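RAP1B (Serratia marcescens, PDB 4AX2) is probably a self-resistance (immunity) protein that protects Serratia marcescens from an amidase toxin delivered by its own type VI secretion system. Local coordinates at residues Ala41-Leu46 with Ala61-Ala66. Numbering follows the deposited sequence.
With EDO (1,2-ethanediol), chain H.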
# COMPACT_ATOMS: atom_id res chain seq x y z
N ALA A 41 -3.41 -8.59 -1.61
CA ALA A 41 -2.86 -8.43 -2.96
C ALA A 41 -1.68 -7.47 -3.00
O ALA A 41 -0.66 -7.78 -3.61
CB ALA A 41 -3.95 -7.99 -3.94
N LEU A 42 -1.82 -6.32 -2.36
CA LEU A 42 -0.72 -5.33 -2.28
C LEU A 42 0.51 -5.94 -1.58
O LEU A 42 1.63 -5.86 -2.10
CB LEU A 42 -1.23 -4.10 -1.52
CG LEU A 42 -0.19 -3.00 -1.23
CD1 LEU A 42 0.55 -2.56 -2.50
CD2 LEU A 42 -0.86 -1.81 -0.57
N SER A 43 0.30 -6.55 -0.42
CA SER A 43 1.40 -7.11 0.35
C SER A 43 2.15 -8.18 -0.44
O SER A 43 3.37 -8.21 -0.46
CB SER A 43 0.91 -7.69 1.69
OG SER A 43 0.27 -6.71 2.49
N ARG A 44 1.41 -9.05 -1.10
CA ARG A 44 2.04 -10.09 -1.92
C ARG A 44 2.74 -9.54 -3.16
O ARG A 44 3.80 -10.00 -3.52
CB ARG A 44 1.03 -11.18 -2.29
CG ARG A 44 1.69 -12.35 -3.01
CD ARG A 44 0.75 -13.51 -3.19
NE ARG A 44 0.33 -14.09 -1.92
CZ ARG A 44 -0.79 -14.79 -1.76
NH1 ARG A 44 -1.62 -15.01 -2.78
NH2 ARG A 44 -1.06 -15.30 -0.56
N CYS A 45 2.17 -8.51 -3.77
CA CYS A 45 2.83 -7.84 -4.89
C CYS A 45 4.19 -7.31 -4.40
O CYS A 45 5.22 -7.53 -5.05
CB CYS A 45 1.95 -6.70 -5.42
SG CYS A 45 2.56 -5.89 -6.90
N LEU A 46 4.18 -6.66 -3.24
CA LEU A 46 5.41 -6.11 -2.68
C LEU A 46 6.43 -7.22 -2.38
O LEU A 46 7.61 -7.05 -2.66
CB LEU A 46 5.11 -5.30 -1.41
CG LEU A 46 4.29 -4.03 -1.65
CD1 LEU A 46 3.82 -3.40 -0.33
CD2 LEU A 46 5.12 -3.04 -2.46
N ALA A 61 5.35 -11.19 2.45
CA ALA A 61 4.68 -12.48 2.15
C ALA A 61 3.87 -12.96 3.34
O ALA A 61 2.69 -13.33 3.20
CB ALA A 61 5.71 -13.54 1.75
N ARG A 62 4.49 -12.94 4.51
CA ARG A 62 3.82 -13.38 5.72
C ARG A 62 2.66 -12.47 6.09
O ARG A 62 1.62 -12.94 6.59
CB ARG A 62 4.83 -13.48 6.87
CG ARG A 62 5.79 -14.65 6.70
CD ARG A 62 6.94 -14.59 7.69
NE ARG A 62 7.68 -15.85 7.73
CZ ARG A 62 8.86 -16.03 8.33
NH1 ARG A 62 9.49 -15.02 8.95
NH2 ARG A 62 9.43 -17.23 8.31
N THR A 63 2.83 -11.17 5.88
CA THR A 63 1.72 -10.21 6.09
C THR A 63 0.53 -10.53 5.16
O THR A 63 -0.62 -10.57 5.60
CB THR A 63 2.21 -8.78 5.83
OG1 THR A 63 3.24 -8.45 6.78
CG2 THR A 63 1.05 -7.74 5.90
N ALA A 64 0.83 -10.76 3.89
CA ALA A 64 -0.21 -11.15 2.92
C ALA A 64 -0.93 -12.40 3.38
O ALA A 64 -2.17 -12.43 3.47
CB ALA A 64 0.40 -11.37 1.53
N ASN A 65 -0.16 -13.44 3.70
CA ASN A 65 -0.76 -14.71 4.09
C ASN A 65 -1.62 -14.59 5.34
O ASN A 65 -2.69 -15.21 5.43
CB ASN A 65 0.32 -15.79 4.26
CG ASN A 65 0.96 -16.17 2.93
OD1 ASN A 65 0.34 -16.02 1.87
ND2 ASN A 65 2.22 -16.66 2.98
N ALA A 66 -1.16 -13.77 6.28
CA ALA A 66 -1.85 -13.58 7.55
C ALA A 66 -3.22 -12.91 7.36
O ALA A 66 -4.11 -13.09 8.20
CB ALA A 66 -0.97 -12.76 8.51
C1 EDO H . 5.60 -18.69 7.52
O1 EDO H . 4.95 -18.55 8.78
C2 EDO H . 6.81 -19.64 7.66
O2 EDO H . 7.75 -19.42 6.59
O HOH W 1 2.23 -14.13 0.19
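The guanidinium of Arg44 is the polar centre of this contact: its NH2 donates to the amide oxygen OD1 of Asn65 over 2.9 Å. The nitrogen sits almost straight out from the Asn65 carbonyl, with a C=O...N angle of 173°, although the hydrogen bond is bent at the hydrogen (N-H...O 143°). OD1 lies close to the guanidinium plane, at its edge, while the amide is turned well out of that plane and the two side chains meet at about a right angle. Arg44 NE donates to a water 2.8 Å away, also at the edge, which in turn donates to Ala61 O at 3.1 Å. With CG anti to the backbone N and a bend at chi3, the arginine chain runs off helix 33-49 and turns its head toward helix 55-67. NH1 is bound to Asn83 of helix 75-89, which links a third helix to the pair.

Alongside this polar cluster the axes of segments 41-46 and 61-66 approach to 7.7 Å and run nearly antiparallel (157°). Small residues permit this: the methyl of Ala64 rests against Ser43 CB at 3.7 Å and lies 3.6 Å from the backbone N of Arg44. Ser43 OG touches Thr63 CG2 but is hydrogen-bonded to Glu39 O, and Thr63 OG1 bonds Asp59 O, each one turn earlier in its own helix. Leu112 and Thr108 of the second subunit pack on Ser43 and Thr63, respectively. One face of this helical hairpin thus joins the dimer interface, and in this all-helical protein the Cys45-Cys111 disulfide also ties helix 33-49 to helix 107-116. The bonds from NE, NH1 and NH2 probably limit rotation of the Arg44 guanidinium, whose charge, apart from a long, weak ion pair with Asp79, meets neutral oxygens of Asn65, Asn83 and water.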